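Local coordinates for protein membrane-bound lytic murein transglycosylase (Agrobacterium tumefaciens, PDB 2PNW) that probably cleaves the glycan strands of peptidoglycan as a membrane-bound lytic transglycosylase, most likely leaving 1,6-anhydromuramic acid ends, at residues A275-P280 with L321-G326; Q189-L194 with R203-A208. All blocks are in the same frame, centred on the assembly; numbering follows the deposited sequence.

Interaction 1: residues A275-P280 with L321-G326; sequences AAAKVP and LALDTG. With SO4 (sulfate ion), chain B.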
ATOM      1  N   ALA A 275       6.252   2.488   4.234  1.00 18.38           N
ATOM      2  CA  ALA A 275       5.240   1.447   4.085  1.00 18.42           C
ATOM      3  C   ALA A 275       5.843   0.053   4.257  1.00 17.88           C
ATOM      4  O   ALA A 275       6.799  -0.121   5.031  1.00 16.65           O
ATOM      5  CB  ALA A 275       4.483   1.595   2.764  1.00 17.84           C
ATOM      6  N   ALA A 276       5.284  -0.941   3.572  1.00 18.54           N
ATOM      7  CA  ALA A 276       5.584  -2.337   3.934  1.00 18.69           C
ATOM      8  C   ALA A 276       7.025  -2.744   3.611  1.00 18.45           C
ATOM      9  O   ALA A 276       7.577  -3.637   4.254  1.00 18.07           O
ATOM     10  CB  ALA A 276       4.565  -3.316   3.279  1.00 18.76           C
ATOM     11  N   ALA A 277       7.646  -2.084   2.633  1.00 17.60           N
ATOM     12  CA  ALA A 277       9.063  -2.330   2.316  1.00 17.11           C
ATOM     13  C   ALA A 277      10.014  -1.518   3.221  1.00 17.25           C
ATOM     14  O   ALA A 277      11.237  -1.544   3.046  1.00 16.67           O
ATOM     15  CB  ALA A 277       9.344  -2.059   0.833  1.00 16.49           C
ATOM     16  N   LYS A 278       9.438  -0.821   4.205  1.00 16.50           N
ATOM     17  CA  LYS A 278      10.171  -0.120   5.259  1.00 17.24           C
ATOM     18  C   LYS A 278      10.990   1.084   4.792  1.00 17.02           C
ATOM     19  O   LYS A 278      11.867   1.554   5.521  1.00 16.54           O
ATOM     20  CB  LYS A 278      11.058  -1.102   6.076  1.00 17.13           C
ATOM     21  CG  LYS A 278      10.334  -2.356   6.534  1.00 20.89           C
ATOM     22  CD  LYS A 278       9.119  -1.983   7.397  1.00 27.19           C
ATOM     23  CE  LYS A 278       8.750  -3.080   8.394  1.00 33.68           C
ATOM     24  NZ  LYS A 278       8.831  -4.421   7.795  1.00 37.51           N
ATOM     25  N   VAL A 279      10.687   1.577   3.592  1.00 16.12           N
ATOM     26  CA  VAL A 279      11.327   2.773   3.013  1.00 15.98           C
ATOM     27  C   VAL A 279      10.243   3.767   2.548  1.00 16.59           C
ATOM     28  O   VAL A 279       9.077   3.369   2.352  1.00 16.46           O
ATOM     29  CB  VAL A 279      12.270   2.418   1.842  1.00 15.53           C
ATOM     30  CG1 VAL A 279      13.421   1.471   2.297  1.00 14.99           C
ATOM     31  CG2 VAL A 279      11.515   1.815   0.671  1.00 14.87           C
ATOM     32  N   PRO A 280      10.604   5.070   2.409  1.00 17.38           N
ATOM     33  CA  PRO A 280       9.597   6.060   1.972  1.00 17.71           C
ATOM     34  C   PRO A 280       9.091   5.762   0.574  1.00 17.36           C
ATOM     35  O   PRO A 280       9.871   5.391  -0.319  1.00 17.78           O
ATOM     36  CB  PRO A 280      10.366   7.381   1.962  1.00 18.05           C
ATOM     37  CG  PRO A 280      11.598   7.126   2.849  1.00 19.93           C
ATOM     38  CD  PRO A 280      11.920   5.685   2.697  1.00 17.56           C
ATOM     39  N   LEU A 321       8.857   0.776  -8.506  1.00 18.69           N
ATOM     40  CA  LEU A 321       9.380  -0.230  -7.597  1.00 17.78           C
ATOM     41  C   LEU A 321       8.264  -0.730  -6.706  1.00 17.71           C
ATOM     42  O   LEU A 321       7.390   0.041  -6.304  1.00 16.96           O
ATOM     43  CB  LEU A 321      10.521   0.313  -6.740  1.00 18.30           C
ATOM     44  CG  LEU A 321      11.791   0.729  -7.506  1.00 17.96           C
ATOM     45  CD1 LEU A 321      12.652   1.572  -6.589  1.00 17.62           C
ATOM     46  CD2 LEU A 321      12.548  -0.501  -7.985  1.00 20.48           C
ATOM     47  N   ALA A 322       8.307  -2.028  -6.399  1.00 17.32           N
ATOM     48  CA  ALA A 322       7.322  -2.635  -5.484  1.00 17.06           C
ATOM     49  C   ALA A 322       7.692  -2.282  -4.054  1.00 16.94           C
ATOM     50  O   ALA A 322       8.613  -2.870  -3.496  1.00 17.45           O
ATOM     51  CB  ALA A 322       7.309  -4.158  -5.664  1.00 16.92           C
ATOM     52  N   LEU A 323       7.003  -1.305  -3.466  1.00 16.26           N
ATOM     53  CA  LEU A 323       7.427  -0.785  -2.166  1.00 16.64           C
ATOM     54  C   LEU A 323       6.326  -0.891  -1.101  1.00 16.56           C
ATOM     55  O   LEU A 323       6.488  -0.401   0.014  1.00 16.79           O
ATOM     56  CB  LEU A 323       7.891   0.677  -2.311  1.00 16.53           C
ATOM     57  CG  LEU A 323       9.208   0.838  -3.107  1.00 18.48           C
ATOM     58  CD1 LEU A 323       9.446   2.315  -3.285  1.00 20.57           C
ATOM     59  CD2 LEU A 323      10.371   0.176  -2.377  1.00 19.04           C
ATOM     60  N   ASP A 324       5.207  -1.541  -1.434  1.00 17.18           N
ATOM     61  CA  ASP A 324       4.126  -1.655  -0.448  1.00 18.32           C
ATOM     62  C   ASP A 324       3.238  -2.849  -0.778  1.00 18.74           C
ATOM     63  O   ASP A 324       3.426  -3.503  -1.788  1.00 18.21           O
ATOM     64  CB  ASP A 324       3.285  -0.356  -0.420  1.00 18.02           C
ATOM     65  CG  ASP A 324       2.471  -0.191   0.884  1.00 21.74           C
ATOM     66  OD1 ASP A 324       2.663  -0.960   1.885  1.00 21.04           O
ATOM     67  OD2 ASP A 324       1.631   0.737   0.907  1.00 23.99           O
ATOM     68  N   THR A 325       2.287  -3.139   0.100  1.00 19.99           N
ATOM     69  CA  THR A 325       1.297  -4.178  -0.179  1.00 22.69           C
ATOM     70  C   THR A 325      -0.024  -3.698   0.424  1.00 24.50           C
ATOM     71  O   THR A 325      -0.068  -2.655   1.088  1.00 24.00           O
ATOM     72  CB  THR A 325       1.743  -5.580   0.368  1.00 23.00           C
ATOM     73  OG1 THR A 325       0.838  -6.604  -0.084  1.00 24.67           O
ATOM     74  CG2 THR A 325       1.829  -5.590   1.912  1.00 24.12           C
ATOM     75  N   GLY A 326      -1.103  -4.422   0.153  1.00 25.86           N
ATOM     76  CA  GLY A 326      -2.403  -4.092   0.734  1.00 27.69           C
ATOM     77  C   GLY A 326      -3.268  -5.326   0.671  1.00 29.07           C
ATOM     78  O   GLY A 326      -3.076  -6.182  -0.207  1.00 28.57           O
TER
HETATM   79  S   SO4 B 379       7.651  -7.129   8.837  1.00 67.54           S
HETATM   80  O1  SO4 B 379       6.830  -6.220   9.646  1.00 66.19           O
HETATM   81  O2  SO4 B 379       9.000  -6.580   8.687  1.00 66.43           O
HETATM   82  O3  SO4 B 379       7.732  -8.433   9.503  1.00 65.96           O
HETATM   83  O4  SO4 B 379       7.056  -7.289   7.503  1.00 66.43           O
HETATM   84  O   HOH W   1       7.907   1.065   1.932  1.00 17.95           O
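A type I beta turn, Ala275 to Lys278, is set against the C-terminal part of strand 316-324, so that Ala276 meets Asp324 and Ala277 meets Leu323. The turn is closed by Lys278 N to Ala275 O at 2.9 Å, which leaves the N-H groups of Ala276 and Ala277 to point across the contact. Ala276 N donates to Asp324 OD1 over 3.1 Å with an angle of 149° at the hydrogen, approaching from above the carboxylate, 51° out of its plane. The same oxygen takes a weak bond from Thr325 N, 2.8 Å from Asp324 OD1. CG of Asp324 is turned opposite its own backbone N (chi1 -160°), which brings the carboxylate against the methyl of Ala275. Strand 316-324 belongs to the 3D domain, a family of the double-psi beta-barrel clan, and pairs there with strands 286-288 and 299-304; the loop carrying the turn precedes strand 286-288. Leu323 O receives Ala277 N weakly, 3.3 Å away. Water 1 bridges the two segments, donating to Leu323 O (2.8 Å) and to Val279 O (2.6 Å) and accepting weakly from the N-H groups of Ala275 and Ala277. Apolar contacts flank this polar core. CD2 of Leu323 meets CG2 of Val279 at 3.6 Å, the two side chains crossing at about a right angle, and helix 28-39 covers them with Thr34 and Ile35. At the other end CB of Ala276 lies 3.8 Å from CG2 of Thr325, whose OG1 bonds to Val289 O. Lys278 takes no part in the contact with the strand; its NZ is modelled beside a sulfate, probably from the crystallisation liquor, that Lys43 and Arg46 also bind, at a distance too short to be taken at face value.

Interaction 2: residues Q189-L194 with R203-A208; sequences QGAARL and RITYAA
Gly190 O is approached by two groups of the neighbouring strand: Tyr206 N donates to it over 2.9 Å, and Thr205 CA brings a CA-H...O contact of 3.6 Å. The first bond is bent, 135° at the hydrogen. Gly190 leaves helix 180-189 with a positive phi, and the chain passes directly into the beta hairpin of strands 191-195 and 201-209, within the MltA-specific insert. Ala192 and Ile204 form the antiparallel hydrogen-bonded pair: Ile204 N to Ala192 O spans 3.0 Å and is almost straight at 171°, and Ala192 N returns a bond to Ile204 O. Ala191 with Thr205 and Arg193 with Arg203 are the flanking non-hydrogen-bonded pairs.

On the face of Ala192 and Ile204 the packing is apolar. Ile204 CG1 sits between its own backbone N and carbonyl carbon (chi1 60°), which sets it 4.0 Å from Ala192 CB. Its branches also embrace Leu194: CG2 touches Leu194 CD1 at 3.7 Å and CD1 touches Leu194 CD2 at 3.8 Å, the side chains running nearly perpendicular. Phe261 and Val108 continue this packing.

The other face carries the two arginines. CD of Arg193 lies over one face of the Arg203 guanidinium, 4.0 Å from Arg203 NE, so a methylene rather than the second charged group covers that face. Arg203 NE makes a salt bridge to Glu103, while Arg193 has a long, weak ion pair with Glu105; the two carboxylates of strand 96-109 would probably offset part of the like charge across the hairpin, Glu103 more directly than Glu105.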
ATOM      1  N   GLN A 189      -5.870   3.628   3.288  1.00 16.36           N
ATOM      2  CA  GLN A 189      -4.587   3.975   2.636  1.00 16.88           C
ATOM      3  C   GLN A 189      -3.391   3.418   3.437  1.00 17.38           C
ATOM      4  O   GLN A 189      -2.365   3.019   2.841  1.00 18.41           O
ATOM      5  CB  GLN A 189      -4.415   5.492   2.472  1.00 16.64           C
ATOM      6  CG  GLN A 189      -5.535   6.246   1.713  1.00 16.46           C
ATOM      7  CD  GLN A 189      -6.102   5.487   0.546  1.00 19.59           C
ATOM      8  OE1 GLN A 189      -5.449   5.313  -0.474  1.00 20.58           O
ATOM      9  NE2 GLN A 189      -7.347   5.033   0.686  1.00 22.28           N
ATOM     10  N   GLY A 190      -3.500   3.456   4.767  1.00 16.13           N
ATOM     11  CA  GLY A 190      -2.448   2.917   5.657  1.00 16.50           C
ATOM     12  C   GLY A 190      -1.452   3.967   6.146  1.00 16.76           C
ATOM     13  O   GLY A 190      -0.501   3.616   6.815  1.00 16.72           O
ATOM     14  N   ALA A 191      -1.680   5.249   5.833  1.00 15.54           N
ATOM     15  CA  ALA A 191      -0.793   6.322   6.298  1.00 16.34           C
ATOM     16  C   ALA A 191      -1.511   7.652   6.185  1.00 16.64           C
ATOM     17  O   ALA A 191      -2.505   7.759   5.449  1.00 16.63           O
ATOM     18  CB  ALA A 191       0.478   6.352   5.449  1.00 15.96           C
ATOM     19  N   ALA A 192      -1.005   8.673   6.878  1.00 16.39           N
ATOM     20  CA  ALA A 192      -1.580  10.007   6.714  1.00 16.60           C
ATOM     21  C   ALA A 192      -0.608  11.045   7.193  1.00 16.48           C
ATOM     22  O   ALA A 192       0.264  10.746   8.015  1.00 15.47           O
ATOM     23  CB  ALA A 192      -2.866  10.124   7.537  1.00 15.71           C
ATOM     24  N   ARG A 193      -0.798  12.269   6.703  1.00 16.63           N
ATOM     25  CA  ARG A 193      -0.180  13.447   7.315  1.00 18.62           C
ATOM     26  C   ARG A 193      -1.216  14.133   8.200  1.00 18.23           C
ATOM     27  O   ARG A 193      -2.206  14.634   7.697  1.00 19.18           O
ATOM     28  CB  ARG A 193       0.308  14.400   6.221  1.00 19.14           C
ATOM     29  CG  ARG A 193       1.331  13.752   5.317  1.00 25.69           C
ATOM     30  CD  ARG A 193       2.335  14.712   4.700  1.00 35.50           C
ATOM     31  NE  ARG A 193       1.825  16.081   4.562  1.00 41.76           N
ATOM     32  CZ  ARG A 193       2.591  17.160   4.697  1.00 44.54           C
ATOM     33  NH1 ARG A 193       3.884  17.018   4.986  1.00 46.08           N
ATOM     34  NH2 ARG A 193       2.074  18.377   4.555  1.00 45.37           N
ATOM     35  N   LEU A 194      -1.002  14.126   9.514  1.00 17.81           N
ATOM     36  CA  LEU A 194      -1.939  14.743  10.447  1.00 17.94           C
ATOM     37  C   LEU A 194      -1.602  16.234  10.583  1.00 18.90           C
ATOM     38  O   LEU A 194      -0.427  16.584  10.822  1.00 18.95           O
ATOM     39  CB  LEU A 194      -1.856  14.061  11.820  1.00 17.11           C
ATOM     40  CG  LEU A 194      -2.013  12.533  11.892  1.00 18.50           C
ATOM     41  CD1 LEU A 194      -2.043  12.112  13.352  1.00 19.25           C
ATOM     42  CD2 LEU A 194      -3.328  12.119  11.162  1.00 17.20           C
ATOM     43  N   ARG A 203       3.383  12.668  10.912  1.00 22.35           N
ATOM     44  CA  ARG A 203       3.077  11.620   9.950  1.00 21.84           C
ATOM     45  C   ARG A 203       2.796  10.341  10.719  1.00 19.92           C
ATOM     46  O   ARG A 203       3.486  10.058  11.701  1.00 21.31           O
ATOM     47  CB  ARG A 203       4.269  11.404   9.027  1.00 22.01           C
ATOM     48  CG  ARG A 203       4.231  12.248   7.765  1.00 27.31           C
ATOM     49  CD  ARG A 203       5.056  11.455   6.801  1.00 31.99           C
ATOM     50  NE  ARG A 203       4.724  11.634   5.412  1.00 30.83           N
ATOM     51  CZ  ARG A 203       5.524  12.201   4.540  1.00 32.93           C
ATOM     52  NH1 ARG A 203       6.695  12.705   4.940  1.00 31.90           N
ATOM     53  NH2 ARG A 203       5.144  12.284   3.275  1.00 33.27           N
ATOM     54  N   ILE A 204       1.789   9.572  10.288  1.00 17.92           N
ATOM     55  CA  ILE A 204       1.507   8.274  10.913  1.00 15.79           C
ATOM     56  C   ILE A 204       1.497   7.225   9.807  1.00 15.41           C
ATOM     57  O   ILE A 204       1.198   7.534   8.652  1.00 13.67           O
ATOM     58  CB  ILE A 204       0.171   8.265  11.709  1.00 16.14           C
ATOM     59  CG1 ILE A 204      -1.018   8.591  10.766  1.00 15.51           C
ATOM     60  CG2 ILE A 204       0.257   9.248  12.928  1.00 17.41           C
ATOM     61  CD1 ILE A 204      -2.479   8.447  11.431  1.00 15.34           C
ATOM     62  N   THR A 205       1.808   5.979  10.173  1.00 14.57           N
ATOM     63  CA  THR A 205       1.809   4.893   9.212  1.00 14.89           C
ATOM     64  C   THR A 205       1.413   3.606   9.940  1.00 14.68           C
ATOM     65  O   THR A 205       1.513   3.521  11.174  1.00 14.02           O
ATOM     66  CB  THR A 205       3.224   4.754   8.552  1.00 16.26           C
ATOM     67  OG1 THR A 205       3.156   3.848   7.449  1.00 18.80           O
ATOM     68  CG2 THR A 205       4.242   4.279   9.576  1.00 17.33           C
ATOM     69  N   TYR A 206       0.961   2.621   9.168  1.00 14.46           N
ATOM     70  CA  TYR A 206       0.512   1.334   9.701  1.00 14.72           C
ATOM     71  C   TYR A 206       1.546   0.767  10.703  1.00 15.41           C
ATOM     72  O   TYR A 206       2.752   0.702  10.386  1.00 15.58           O
ATOM     73  CB  TYR A 206       0.335   0.366   8.524  1.00 15.05           C
ATOM     74  CG  TYR A 206       0.096  -1.065   8.931  1.00 16.49           C
ATOM     75  CD1 TYR A 206      -1.196  -1.569   9.071  1.00 16.63           C
ATOM     76  CD2 TYR A 206       1.172  -1.921   9.201  1.00 15.95           C
ATOM     77  CE1 TYR A 206      -1.413  -2.908   9.477  1.00 17.38           C
ATOM     78  CE2 TYR A 206       0.965  -3.265   9.597  1.00 17.33           C
ATOM     79  CZ  TYR A 206      -0.329  -3.743   9.727  1.00 18.08           C
ATOM     80  OH  TYR A 206      -0.539  -5.053  10.114  1.00 18.56           O
ATOM     81  N   ALA A 207       1.071   0.349  11.874  1.00 14.86           N
ATOM     82  CA  ALA A 207       1.886  -0.412  12.829  1.00 15.35           C
ATOM     83  C   ALA A 207       1.405  -1.834  13.035  1.00 15.67           C
ATOM     84  O   ALA A 207       2.227  -2.745  13.191  1.00 15.10           O
ATOM     85  CB  ALA A 207       1.915   0.311  14.189  1.00 14.38           C
ATOM     86  N   ALA A 208       0.078  -2.012  13.119  1.00 15.41           N
ATOM     87  CA  ALA A 208      -0.525  -3.316  13.380  1.00 14.80           C
ATOM     88  C   ALA A 208      -2.006  -3.202  13.061  1.00 15.01           C
ATOM     89  O   ALA A 208      -2.457  -2.140  12.635  1.00 14.93           O
ATOM     90  CB  ALA A 208      -0.331  -3.719  14.867  1.00 15.46           C
TER

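The centre of interaction 1 lies about 7 Å, and that of interaction 2 about 11 Å, from the centre of the chain; both are partly buried, interaction 2 reaching the surface at Tyr206. Their nearest atoms are about 5 Å apart, so they do not touch. The loop leading into 275-280 connects them: Pro273 packs on Ala191, and Ile274 O accepts a bond from Thr205 OG1. Interaction 2, in the MltA-specific insert, joins neighbouring strands by regular backbone pairing, with glutamates of strand 96-109 probably compensating part of the charge. Interaction 1 fits a type I turn in a loop to a strand within the 3D domain, relying on a carboxylate, a shared water and one weak backbone bond instead of regular strand pairing.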